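Local structure of DHHA1 domain protein (Clostridium perfringens, 3KEW) at residues G18-V23 with F30-D35; D35-F40 with G66-V71; K57-Y62 with V71-P76; L50-G55 with Q83-W88. The protein binds a zinc ion and is probably related to the editing domain of alanyl-tRNA synthetase, which clears wrongly charged amino acids from alanine tRNA. All coordinates share one frame; numbering follows the deposited sequence.

Interaction 1 (G18-V23 with F30-D35); sequences GEIIEV and FHVLLD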
loop_
_atom_site.group_PDB
_atom_site.type_symbol
_atom_site.label_atom_id
_atom_site.label_comp_id
_atom_site.label_asym_id
_atom_site.label_seq_id
_atom_site.Cartn_x
_atom_site.Cartn_y
_atom_site.Cartn_z
ATOM N N GLY A 18 8.859 18.015 11.085
ATOM C CA GLY A 18 9.826 17.931 10.008
ATOM C C GLY A 18 10.595 19.210 9.810
ATOM O O GLY A 18 10.143 20.295 10.193
ATOM N N GLU A 19 11.763 19.066 9.197
ATOM C CA GLU A 19 12.609 20.191 8.861
ATOM C C GLU A 19 12.923 20.128 7.382
ATOM O O GLU A 19 13.415 19.111 6.888
ATOM C CB GLU A 19 13.902 20.167 9.684
ATOM C CG GLU A 19 14.798 21.386 9.473
ATOM C CD GLU A 19 16.179 21.247 10.108
ATOM O OE1 GLU A 19 16.417 20.279 10.869
ATOM O OE2 GLU A 19 17.035 22.114 9.832
ATOM N N ILE A 20 12.626 21.224 6.691
ATOM C CA ILE A 20 12.933 21.365 5.281
ATOM C C ILE A 20 14.444 21.494 5.074
ATOM O O ILE A 20 15.073 22.417 5.588
ATOM C CB ILE A 20 12.172 22.559 4.651
ATOM C CG1 ILE A 20 10.674 22.246 4.580
ATOM C CG2 ILE A 20 12.712 22.856 3.257
ATOM C CD1 ILE A 20 9.792 23.394 4.128
ATOM N N ILE A 21 14.999 20.548 4.323
ATOM C CA ILE A 21 16.438 20.417 4.095
ATOM C C ILE A 21 16.872 21.070 2.763
ATOM O O ILE A 21 18.009 21.530 2.624
ATOM C CB ILE A 21 16.870 18.906 4.239
ATOM C CG1 ILE A 21 17.627 18.676 5.546
ATOM C CG2 ILE A 21 17.743 18.421 3.090
ATOM C CD1 ILE A 21 16.838 18.976 6.804
ATOM N N GLU A 22 15.942 21.139 1.809
ATOM C CA GLU A 22 16.201 21.700 0.479
ATOM C C GLU A 22 14.912 22.304 -0.072
ATOM O O GLU A 22 13.832 21.777 0.185
ATOM C CB GLU A 22 16.733 20.597 -0.450
ATOM C CG GLU A 22 17.101 21.028 -1.873
ATOM C CD GLU A 22 17.424 19.847 -2.782
ATOM O OE1 GLU A 22 18.451 19.172 -2.557
ATOM O OE2 GLU A 22 16.652 19.594 -3.729
ATOM N N VAL A 23 15.026 23.426 -0.785
ATOM C CA VAL A 23 13.915 24.009 -1.557
ATOM C C VAL A 23 14.361 24.292 -2.999
ATOM O O VAL A 23 15.340 25.011 -3.215
ATOM C CB VAL A 23 13.383 25.345 -0.954
ATOM C CG1 VAL A 23 12.190 25.871 -1.755
ATOM C CG2 VAL A 23 12.994 25.190 0.495
ATOM N N PHE A 30 7.033 24.482 -5.299
ATOM C CA PHE A 30 8.225 24.394 -4.458
ATOM C C PHE A 30 8.497 22.966 -3.992
ATOM O O PHE A 30 7.818 22.439 -3.109
ATOM C CB PHE A 30 8.128 25.379 -3.285
ATOM C CG PHE A 30 8.106 26.823 -3.717
ATOM C CD1 PHE A 30 6.902 27.453 -4.052
ATOM C CD2 PHE A 30 9.292 27.550 -3.818
ATOM C CE1 PHE A 30 6.881 28.781 -4.469
ATOM C CE2 PHE A 30 9.280 28.882 -4.228
ATOM C CZ PHE A 30 8.073 29.496 -4.558
ATOM N N HIS A 31 9.493 22.351 -4.623
ATOM C CA HIS A 31 9.872 20.966 -4.352
ATOM C C HIS A 31 10.790 20.911 -3.131
ATOM O O HIS A 31 11.936 21.362 -3.195
ATOM C CB HIS A 31 10.581 20.357 -5.568
ATOM C CG HIS A 31 9.700 20.166 -6.768
ATOM N ND1 HIS A 31 9.786 19.053 -7.576
ATOM C CD2 HIS A 31 8.726 20.943 -7.303
ATOM C CE1 HIS A 31 8.902 19.151 -8.554
ATOM N NE2 HIS A 31 8.243 20.288 -8.410
ATOM N N VAL A 32 10.290 20.367 -2.021
ATOM C CA VAL A 32 11.078 20.317 -0.780
ATOM C C VAL A 32 11.497 18.913 -0.324
ATOM O O VAL A 32 10.780 17.926 -0.521
ATOM C CB VAL A 32 10.407 21.094 0.410
ATOM C CG1 VAL A 32 10.090 22.538 0.023
ATOM C CG2 VAL A 32 9.155 20.380 0.936
ATOM N N LEU A 33 12.680 18.845 0.278
ATOM C CA LEU A 33 13.157 17.637 0.934
ATOM C C LEU A 33 12.969 17.861 2.431
ATOM O O LEU A 33 13.008 19.010 2.893
ATOM C CB LEU A 33 14.633 17.402 0.614
ATOM C CG LEU A 33 15.057 16.027 0.096
ATOM C CD1 LEU A 33 16.452 16.095 -0.504
ATOM C CD2 LEU A 33 14.990 14.963 1.186
ATOM N N LEU A 34 12.744 16.776 3.174
ATOM C CA LEU A 34 12.548 16.826 4.630
ATOM C C LEU A 34 13.551 15.908 5.322
ATOM O O LEU A 34 14.031 14.948 4.712
ATOM C CB LEU A 34 11.128 16.396 5.002
ATOM C CG LEU A 34 10.009 17.405 5.294
ATOM C CD1 LEU A 34 9.977 18.588 4.346
ATOM C CD2 LEU A 34 8.670 16.686 5.267
ATOM N N ASP A 35 13.881 16.220 6.578
ATOM C CA ASP A 35 14.790 15.382 7.370
ATOM C C ASP A 35 14.181 14.001 7.639
ATOM O O ASP A 35 14.873 12.980 7.571
ATOM C CB ASP A 35 15.224 16.090 8.672
ATOM C CG ASP A 35 14.081 16.264 9.693
ATOM O OD1 ASP A 35 14.274 15.855 10.856
ATOM O OD2 ASP A 35 13.005 16.804 9.355
HETATM O O HOH W 1 13.862 19.868 -4.187
#
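I20 sits opposite L34 and V23 opposite V32 in an antiparallel hairpin, whose two short strands run at 154° to each other. Between these pairs I21 and E22 both face the single residue L33, a classic beta bulge: I21 N gives a hydrogen bond to L33 O (2.9 Å), and L33 N a longer one to E22 O (3.2 Å). On the face that carries I20, V23, V32 and L34, CG1 of I20 meets CD1 of L34 at 3.7 Å while its CG2 leans on V32. V23 splits its branches, CG2 lying beside V32 CG1 and CG1 reaching the edge of the F30 ring near its plane. On the other face CB of L33 rests between I21 CG2 and E22 CB. E22 extends over that face until OE2 accepts a hydrogen bond from a water that also donates to H31 O. At the open end D35 closes a two-bond ring with E19. Its N donates to E19 O (2.9 Å), and chi1 of 68° swings the carboxylate back so that OD2 accepts from E19 N at 2.6 Å, met from above the carboxylate plane. Two backbone links thus tie D35 to E19, and the N-H donated to its carboxylate would tend to favour the charged form. The bulge has a price: E22 N is buried with no partner in the model.

Interaction 2 (D35-F40 with G66-V71); sequences DQTAFF and GKVYHV
A hydroxyl and an imidazole join here without any backbone pairing: T37 OG1 and H70 NE2 lie 2.7 Å apart in a hydrogen bond that either could donate. The contact ties residues 35-40, whose short strand 36-37 pairs in parallel with strand 4-5, to strand 67-72 of a closed six-stranded antiparallel barrel. F39 lies against side chains from strand 67-72, with V61 of strand 56-64 also touching the F39 side chain. T37 holds its OG1 anti to the backbone N (chi1 -168°), which aims it at the edge of the imidazole, in the plane of that ring. The same oxygen accepts a bond from F39 N at 3.1 Å, forming an ST turn, so a single atom both shapes the turn and grips the histidine. H70 in turn directs its edge at the face of F39 in an offset edge-to-face pair, with ring planes at 87° and centroids 5.1 Å apart. Its ND1 has a second, weak bond to V32 O. With both ring nitrogens engaged, the imidazole is restrained from turning about its own axis. Beside this bond, T37 CG2 meets V68 CB at 3.9 Å, and V68 CG1 packs against the carbonyl oxygen of F39 at 3.7 Å.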
loop_
_atom_site.group_PDB
_atom_site.type_symbol
_atom_site.label_atom_id
_atom_site.label_comp_id
_atom_site.label_asym_id
_atom_site.label_seq_id
_atom_site.Cartn_x
_atom_site.Cartn_y
_atom_site.Cartn_z
ATOM N N ASP A 35 13.881 16.220 6.578
ATOM C CA ASP A 35 14.790 15.382 7.370
ATOM C C ASP A 35 14.181 14.001 7.639
ATOM O O ASP A 35 14.873 12.980 7.571
ATOM C CB ASP A 35 15.224 16.090 8.672
ATOM C CG ASP A 35 14.081 16.264 9.693
ATOM O OD1 ASP A 35 14.274 15.855 10.856
ATOM O OD2 ASP A 35 13.005 16.804 9.355
ATOM N N GLN A 36 12.875 13.993 7.915
ATOM C CA GLN A 36 12.085 12.772 8.102
ATOM C C GLN A 36 10.707 12.977 7.493
ATOM O O GLN A 36 10.147 14.070 7.573
ATOM C CB GLN A 36 11.979 12.399 9.591
ATOM C CG GLN A 36 11.195 13.357 10.490
ATOM C CD GLN A 36 11.302 12.994 11.961
ATOM O OE1 GLN A 36 11.716 11.889 12.318
ATOM N NE2 GLN A 36 10.937 13.929 12.823
ATOM N N THR A 37 10.165 11.940 6.867
ATOM C CA THR A 37 8.836 12.068 6.273
ATOM C C THR A 37 7.954 10.831 6.460
ATOM O O THR A 37 8.429 9.692 6.432
ATOM C CB THR A 37 8.893 12.550 4.790
ATOM O OG1 THR A 37 7.580 12.915 4.349
ATOM C CG2 THR A 37 9.489 11.488 3.862
ATOM N N ALA A 38 6.673 11.084 6.685
ATOM C CA ALA A 38 5.657 10.039 6.695
ATOM C C ALA A 38 4.830 10.083 5.407
ATOM O O ALA A 38 3.854 9.351 5.274
ATOM C CB ALA A 38 4.750 10.187 7.932
ATOM N N PHE A 39 5.214 10.951 4.465
ATOM C CA PHE A 39 4.554 11.016 3.156
ATOM C C PHE A 39 5.089 9.897 2.264
ATOM O O PHE A 39 6.274 9.892 1.904
ATOM C CB PHE A 39 4.746 12.389 2.481
ATOM C CG PHE A 39 4.003 13.528 3.159
ATOM C CD1 PHE A 39 2.734 13.910 2.721
ATOM C CD2 PHE A 39 4.574 14.222 4.221
ATOM C CE1 PHE A 39 2.032 14.941 3.352
ATOM C CE2 PHE A 39 3.889 15.272 4.849
ATOM C CZ PHE A 39 2.610 15.626 4.417
ATOM N N PHE A 40 4.216 8.937 1.938
ATOM C CA PHE A 40 4.528 7.846 1.005
ATOM C C PHE A 40 4.589 8.460 -0.389
ATOM O O PHE A 40 3.675 9.215 -0.760
ATOM C CB PHE A 40 3.425 6.779 1.078
ATOM C CG PHE A 40 3.740 5.480 0.364
ATOM C CD1 PHE A 40 2.796 4.897 -0.487
ATOM C CD2 PHE A 40 4.952 4.820 0.564
ATOM C CE1 PHE A 40 3.058 3.682 -1.135
ATOM C CE2 PHE A 40 5.229 3.612 -0.079
ATOM C CZ PHE A 40 4.273 3.033 -0.927
ATOM N N GLY A 66 16.412 7.741 -4.113
ATOM C CA GLY A 66 16.294 7.418 -2.692
ATOM C C GLY A 66 15.843 8.573 -1.815
ATOM O O GLY A 66 15.937 8.495 -0.595
ATOM N N LYS A 67 15.348 9.645 -2.427
ATOM C CA LYS A 67 14.945 10.829 -1.671
ATOM C C LYS A 67 13.510 11.213 -1.977
ATOM O O LYS A 67 13.115 11.300 -3.136
ATOM C CB LYS A 67 15.878 12.010 -1.954
ATOM C CG LYS A 67 17.281 11.848 -1.384
ATOM C CD LYS A 67 18.209 12.946 -1.872
ATOM C CE LYS A 67 19.597 12.794 -1.268
ATOM N NZ LYS A 67 20.459 13.964 -1.594
ATOM N N VAL A 68 12.739 11.452 -0.922
ATOM C CA VAL A 68 11.329 11.769 -1.044
ATOM C C VAL A 68 11.131 13.287 -1.147
ATOM O O VAL A 68 11.459 14.032 -0.217
ATOM C CB VAL A 68 10.510 11.167 0.146
ATOM C CG1 VAL A 68 9.046 11.505 0.010
ATOM C CG2 VAL A 68 10.689 9.654 0.229
ATOM N N TYR A 69 10.582 13.727 -2.276
ATOM C CA TYR A 69 10.347 15.145 -2.549
ATOM C C TYR A 69 8.880 15.528 -2.464
ATOM O O TYR A 69 8.022 14.843 -3.006
ATOM C CB TYR A 69 10.868 15.519 -3.936
ATOM C CG TYR A 69 12.364 15.387 -4.095
ATOM C CD1 TYR A 69 12.932 14.201 -4.552
ATOM C CD2 TYR A 69 13.213 16.447 -3.787
ATOM C CE1 TYR A 69 14.304 14.069 -4.697
ATOM C CE2 TYR A 69 14.598 16.326 -3.932
ATOM C CZ TYR A 69 15.133 15.134 -4.391
ATOM O OH TYR A 69 16.497 14.995 -4.536
ATOM N N HIS A 70 8.611 16.656 -1.822
ATOM C CA HIS A 70 7.258 17.134 -1.597
ATOM C C HIS A 70 7.032 18.398 -2.416
ATOM O O HIS A 70 7.768 19.378 -2.277
ATOM C CB HIS A 70 7.037 17.420 -0.102
ATOM C CG HIS A 70 7.399 16.273 0.796
ATOM N ND1 HIS A 70 8.698 15.848 0.981
ATOM C CD2 HIS A 70 6.628 15.459 1.557
ATOM C CE1 HIS A 70 8.713 14.819 1.811
ATOM N NE2 HIS A 70 7.469 14.566 2.177
ATOM N N VAL A 71 6.015 18.366 -3.273
ATOM C CA VAL A 71 5.671 19.514 -4.103
ATOM C C VAL A 71 4.666 20.394 -3.358
ATOM O O VAL A 71 3.521 20.000 -3.132
ATOM C CB VAL A 71 5.154 19.077 -5.501
ATOM C CG1 VAL A 71 4.735 20.279 -6.330
ATOM C CG2 VAL A 71 6.228 18.287 -6.236
#

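Interaction 3 (K57-Y62 with V71-P76); sequences KVLDVY and VLEKEP
Backbone bonds carry most of the contact between L59, D60 and V71. L59 N donates to V71 O (2.8 Å), and V71 N returns a bond to D60 O (2.9 Å), almost linear at 176°. A weak third one runs from E73 N to K57 O. Apolar contacts divide between the two faces. On one, V58 CG2 meets L72 CD2 at 3.8 Å, with I53 of strand 51-53 touching both. On the other, V71 lies beside D60 and Y62: its CG2 touches D60 CB and reaches CE1 at the edge of the tyrosine ring, in plane, at 3.8 Å. Chi1 of 62° brings the Y62 ring edge to V71 CG2, and the tyrosine OH bonds to H31 of strand 29-34. L59 CD1 abuts the CB of E73 at 3.6 Å, the two side chains crossing at about a right angle. This is the 56-64/67-72 hairpin of the barrel, with a classic beta bulge at L59-D60 opposite V71, and D60 N is left buried without a partner in the model. The charged side chains lie at the outer end. E73, its chain extended, crosses K57 so that E73 OE1 lies 3.4 Å from K57 CG, while K57 NZ stays 4.2 Å from E73 OE1, beyond a salt bridge. A water donates to E73 OE1 and makes a weak bond with K57 N.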
loop_
_atom_site.group_PDB
_atom_site.type_symbol
_atom_site.label_atom_id
_atom_site.label_comp_id
_atom_site.label_asym_id
_atom_site.label_seq_id
_atom_site.Cartn_x
_atom_site.Cartn_y
_atom_site.Cartn_z
ATOM N N LYS A 57 -0.255 23.258 1.388
ATOM C CA LYS A 57 -0.699 21.974 0.836
ATOM C C LYS A 57 0.315 21.266 -0.050
ATOM O O LYS A 57 0.894 21.853 -0.966
ATOM C CB LYS A 57 -2.103 22.020 0.204
ATOM C CG LYS A 57 -2.518 23.309 -0.462
ATOM C CD LYS A 57 -3.992 23.654 -0.150
ATOM C CE LYS A 57 -4.999 22.680 -0.774
ATOM N NZ LYS A 57 -5.188 22.881 -2.238
ATOM N N VAL A 58 0.537 19.996 0.281
ATOM C CA VAL A 58 1.375 19.098 -0.496
ATOM C C VAL A 58 0.535 18.568 -1.661
ATOM O O VAL A 58 -0.512 17.941 -1.452
ATOM C CB VAL A 58 1.893 17.917 0.371
ATOM C CG1 VAL A 58 2.925 17.117 -0.387
ATOM C CG2 VAL A 58 2.479 18.420 1.687
ATOM N N LEU A 59 0.999 18.828 -2.881
ATOM C CA LEU A 59 0.246 18.514 -4.093
ATOM C C LEU A 59 0.707 17.226 -4.746
ATOM O O LEU A 59 -0.042 16.600 -5.498
ATOM C CB LEU A 59 0.388 19.638 -5.118
ATOM C CG LEU A 59 0.008 21.062 -4.742
ATOM C CD1 LEU A 59 0.328 21.950 -5.928
ATOM C CD2 LEU A 59 -1.461 21.156 -4.351
ATOM N N ASP A 60 1.952 16.857 -4.482
ATOM C CA ASP A 60 2.555 15.672 -5.074
ATOM C C ASP A 60 3.709 15.228 -4.199
ATOM O O ASP A 60 4.371 16.052 -3.557
ATOM C CB ASP A 60 3.061 15.968 -6.497
ATOM C CG ASP A 60 3.450 14.710 -7.264
ATOM O OD1 ASP A 60 2.799 13.652 -7.074
ATOM O OD2 ASP A 60 4.410 14.783 -8.064
ATOM N N VAL A 61 3.923 13.919 -4.144
ATOM C CA VAL A 61 5.077 13.349 -3.472
ATOM C C VAL A 61 5.662 12.319 -4.424
ATOM O O VAL A 61 4.936 11.488 -4.976
ATOM C CB VAL A 61 4.726 12.686 -2.107
ATOM C CG1 VAL A 61 5.981 12.214 -1.414
ATOM C CG2 VAL A 61 4.012 13.646 -1.190
ATOM N N TYR A 62 6.968 12.403 -4.642
ATOM C CA TYR A 62 7.671 11.443 -5.478
ATOM C C TYR A 62 9.023 11.117 -4.866
ATOM O O TYR A 62 9.523 11.856 -4.014
ATOM C CB TYR A 62 7.823 11.973 -6.913
ATOM C CG TYR A 62 8.643 13.247 -7.050
ATOM C CD1 TYR A 62 8.052 14.504 -6.896
ATOM C CD2 TYR A 62 10.005 13.192 -7.360
ATOM C CE1 TYR A 62 8.803 15.673 -7.030
ATOM C CE2 TYR A 62 10.763 14.352 -7.496
ATOM C CZ TYR A 62 10.155 15.587 -7.340
ATOM O OH TYR A 62 10.907 16.736 -7.470
ATOM N N VAL A 71 6.015 18.366 -3.273
ATOM C CA VAL A 71 5.671 19.514 -4.103
ATOM C C VAL A 71 4.666 20.394 -3.358
ATOM O O VAL A 71 3.521 20.000 -3.132
ATOM C CB VAL A 71 5.154 19.077 -5.501
ATOM C CG1 VAL A 71 4.735 20.279 -6.330
ATOM C CG2 VAL A 71 6.228 18.287 -6.236
ATOM N N LEU A 72 5.119 21.578 -2.955
ATOM C CA LEU A 72 4.291 22.508 -2.193
ATOM C C LEU A 72 3.753 23.598 -3.108
ATOM O O LEU A 72 4.474 24.073 -3.993
ATOM C CB LEU A 72 5.101 23.139 -1.050
ATOM C CG LEU A 72 5.760 22.265 0.025
ATOM C CD1 LEU A 72 6.450 23.147 1.053
ATOM C CD2 LEU A 72 4.757 21.354 0.711
ATOM N N GLU A 73 2.499 24.006 -2.898
ATOM C CA GLU A 73 1.894 25.024 -3.771
ATOM C C GLU A 73 2.335 26.457 -3.448
ATOM O O GLU A 73 2.251 27.339 -4.303
ATOM C CB GLU A 73 0.361 24.902 -3.836
ATOM C CG GLU A 73 -0.424 25.581 -2.729
ATOM C CD GLU A 73 -1.911 25.713 -3.046
ATOM O OE1 GLU A 73 -2.660 26.227 -2.186
ATOM O OE2 GLU A 73 -2.340 25.306 -4.148
ATOM N N LYS A 74 2.803 26.680 -2.220
ATOM C CA LYS A 74 3.287 27.996 -1.803
ATOM C C LYS A 74 4.723 27.940 -1.288
ATOM O O LYS A 74 5.255 26.864 -0.999
ATOM C CB LYS A 74 2.354 28.626 -0.761
ATOM C CG LYS A 74 1.010 29.053 -1.327
ATOM C CD LYS A 74 0.058 29.500 -0.244
ATOM C CE LYS A 74 -1.289 29.866 -0.851
ATOM N NZ LYS A 74 -2.212 30.490 0.140
ATOM N N GLU A 75 5.348 29.111 -1.199
ATOM C CA GLU A 75 6.726 29.220 -0.742
ATOM C C GLU A 75 6.821 29.033 0.770
ATOM O O GLU A 75 6.088 29.687 1.522
ATOM C CB GLU A 75 7.323 30.569 -1.143
ATOM C CG GLU A 75 8.839 30.632 -0.977
ATOM C CD GLU A 75 9.435 31.959 -1.409
ATOM O OE1 GLU A 75 10.553 31.941 -1.968
ATOM O OE2 GLU A 75 8.795 33.012 -1.189
ATOM N N PRO A 76 7.703 28.115 1.215
ATOM C CA PRO A 76 8.006 27.971 2.637
ATOM C C PRO A 76 8.658 29.229 3.199
ATOM O O PRO A 76 9.475 29.857 2.522
ATOM C CB PRO A 76 8.998 26.804 2.673
ATOM C CG PRO A 76 9.532 26.686 1.292
ATOM C CD PRO A 76 8.434 27.134 0.393
HETATM O O HOH W 2 -1.218 26.306 0.337
#

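Interaction 4 (L50-G55 with Q83-W88); sequences LGLIDG and QCELDW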
loop_
_atom_site.group_PDB
_atom_site.type_symbol
_atom_site.label_atom_id
_atom_site.label_comp_id
_atom_site.label_asym_id
_atom_site.label_seq_id
_atom_site.Cartn_x
_atom_site.Cartn_y
_atom_site.Cartn_z
ATOM N N LEU A 50 -0.862 12.934 0.109
ATOM C CA LEU A 50 -1.087 14.375 0.024
ATOM C C LEU A 50 -1.213 14.872 1.457
ATOM O O LEU A 50 -1.124 14.075 2.395
ATOM C CB LEU A 50 -2.377 14.696 -0.751
ATOM C CG LEU A 50 -2.549 14.267 -2.211
ATOM C CD1 LEU A 50 -3.878 14.791 -2.750
ATOM C CD2 LEU A 50 -1.397 14.738 -3.084
ATOM N N GLY A 51 -1.431 16.172 1.635
ATOM C CA GLY A 51 -1.610 16.719 2.973
ATOM C C GLY A 51 -1.052 18.116 3.142
ATOM O O GLY A 51 -1.143 18.938 2.227
ATOM N N LEU A 52 -0.490 18.385 4.322
ATOM C CA LEU A 52 0.013 19.722 4.661
ATOM C C LEU A 52 1.392 19.661 5.300
ATOM O O LEU A 52 1.662 18.793 6.126
ATOM C CB LEU A 52 -0.931 20.440 5.629
ATOM C CG LEU A 52 -2.400 20.709 5.306
ATOM C CD1 LEU A 52 -3.118 21.136 6.576
ATOM C CD2 LEU A 52 -2.543 21.774 4.229
ATOM N N ILE A 53 2.257 20.584 4.888
ATOM C CA ILE A 53 3.522 20.872 5.565
ATOM C C ILE A 53 3.494 22.358 5.936
ATOM O O ILE A 53 3.444 23.218 5.046
ATOM C CB ILE A 53 4.745 20.541 4.676
ATOM C CG1 ILE A 53 4.936 19.021 4.598
ATOM C CG2 ILE A 53 6.025 21.230 5.209
ATOM C CD1 ILE A 53 5.861 18.560 3.491
ATOM N N ASP A 54 3.487 22.635 7.246
ATOM C CA ASP A 54 3.379 23.997 7.802
ATOM C C ASP A 54 2.169 24.765 7.235
ATOM O O ASP A 54 2.264 25.943 6.879
ATOM C CB ASP A 54 4.696 24.773 7.606
ATOM C CG ASP A 54 4.732 26.088 8.377
ATOM O OD1 ASP A 54 4.413 26.093 9.585
ATOM O OD2 ASP A 54 5.071 27.123 7.760
ATOM N N GLY A 55 1.039 24.069 7.120
ATOM C CA GLY A 55 -0.186 24.660 6.578
ATOM C C GLY A 55 -0.203 24.858 5.069
ATOM O O GLY A 55 -1.206 25.316 4.518
ATOM N N GLN A 83 4.945 21.582 11.672
ATOM C CA GLN A 83 3.814 20.665 11.782
ATOM C C GLN A 83 3.452 20.102 10.411
ATOM O O GLN A 83 3.019 20.841 9.518
ATOM C CB GLN A 83 2.597 21.361 12.398
ATOM C CG GLN A 83 2.271 20.913 13.812
ATOM C CD GLN A 83 1.872 19.446 13.890
ATOM O OE1 GLN A 83 2.675 18.592 14.281
ATOM N NE2 GLN A 83 0.630 19.147 13.520
ATOM N N CYS A 84 3.640 18.795 10.253
ATOM C CA CYS A 84 3.317 18.114 9.004
ATOM C C CYS A 84 2.245 17.060 9.230
ATOM O O CYS A 84 2.397 16.201 10.105
ATOM C CB CYS A 84 4.558 17.456 8.418
ATOM S SG CYS A 84 6.000 18.520 8.266
ATOM N N GLU A 85 1.172 17.117 8.441
ATOM C CA GLU A 85 0.078 16.158 8.583
ATOM C C GLU A 85 -0.411 15.558 7.268
ATOM O O GLU A 85 -0.602 16.264 6.273
ATOM C CB GLU A 85 -1.085 16.738 9.398
ATOM C CG GLU A 85 -1.309 18.229 9.257
ATOM C CD GLU A 85 -2.074 18.814 10.434
ATOM O OE1 GLU A 85 -1.652 18.596 11.591
ATOM O OE2 GLU A 85 -3.092 19.500 10.204
ATOM N N LEU A 86 -0.596 14.242 7.279
ATOM C CA LEU A 86 -1.084 13.517 6.113
ATOM C C LEU A 86 -2.580 13.741 5.939
ATOM O O LEU A 86 -3.309 13.970 6.909
ATOM C CB LEU A 86 -0.805 12.012 6.242
ATOM C CG LEU A 86 0.610 11.462 6.457
ATOM C CD1 LEU A 86 0.600 9.942 6.571
ATOM C CD2 LEU A 86 1.548 11.861 5.368
ATOM N N ASP A 87 -3.025 13.699 4.688
ATOM C CA ASP A 87 -4.424 13.441 4.364
ATOM C C ASP A 87 -4.597 11.962 4.708
ATOM O O ASP A 87 -4.210 11.088 3.937
ATOM C CB ASP A 87 -4.634 13.697 2.864
ATOM C CG ASP A 87 -6.088 13.535 2.403
ATOM O OD1 ASP A 87 -6.965 13.040 3.149
ATOM O OD2 ASP A 87 -6.340 13.909 1.240
ATOM N N TRP A 88 -5.131 11.696 5.899
ATOM C CA TRP A 88 -5.224 10.325 6.406
ATOM C C TRP A 88 -6.287 9.475 5.696
ATOM O O TRP A 88 -6.133 8.262 5.576
ATOM C CB TRP A 88 -5.422 10.273 7.931
ATOM C CG TRP A 88 -5.391 8.839 8.422
ATOM C CD1 TRP A 88 -6.442 8.105 8.891
ATOM C CD2 TRP A 88 -4.261 7.957 8.404
ATOM N NE1 TRP A 88 -6.029 6.826 9.189
ATOM C CE2 TRP A 88 -4.695 6.712 8.903
ATOM C CE3 TRP A 88 -2.915 8.102 8.029
ATOM C CZ2 TRP A 88 -3.837 5.623 9.030
ATOM C CZ3 TRP A 88 -2.067 7.021 8.167
ATOM C CH2 TRP A 88 -2.526 5.807 8.663
HETATM O O HOH W 3 -2.475 10.885 1.819
HETATM O O HOH W 4 0.413 21.755 8.926
#
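With CG1 of I53 anti to its own carbonyl carbon (chi1 -74°) and SG of C84 set likewise (chi1 -51°), the two side chains meet on one face of the sheet, CG1 to SG at 3.9 Å. They belong to the antiparallel pairing of strands 51-53 and 82-86, which helps to close the six-stranded barrel; I53 also packs inward on F39, H70 and L72. On the other face L52 lies alongside E85, pointing the same way, with the leucine methyl CD1 beside the carboxylate OE2 rather than bonded to it. The backbone ladder is regular. L52 N donates to E85 O and E85 N to L52 O, each at 2.9 Å, and the ladder runs on into the bond from D87 N to L50 O (3.0 Å, 177°). Between these rungs G51 takes backbone angles that suit glycine, and its CA passes 3.5 Å from E85 O, a close approach of the two backbones. D87 takes the N-cap position of helix 88-112, so the last rung joins the barrel directly to the start of that helix. One water links the ends there, accepting from L50 N and donating to D87 O. At the other end D54 and G55 have left-handed backbone angles that fit a type I' turn toward strand 56-64. Q83 O accepts two bonds there: from D54 N at 2.9 Å and from a water, itself taking a bond from G55 N, at 2.8 Å.

How the interactions relate
Interactions 1, 3 and 4 are three seams of one barrel, with another seam between each and the next; interaction 2 fastens the chain after strand 29-34 to the interior. Interactions 1 and 2 join through V32 N and H70 O (2.7 Å), 1 and 3 through F30 O and L72 N (2.8 Å), and 3 and 4 through V58 N and G51 O (2.8 Å), all probable hydrogen bonds. Interactions 2 and 3 share V71, and F39 CE1 of interaction 2 lies 3.4 Å from L50 O of interaction 4. The zinc ion, held by H98, H102 and C195, is part of none of them, but helix 88-112, which begins right after D87 in interaction 4, carries both histidine ligands.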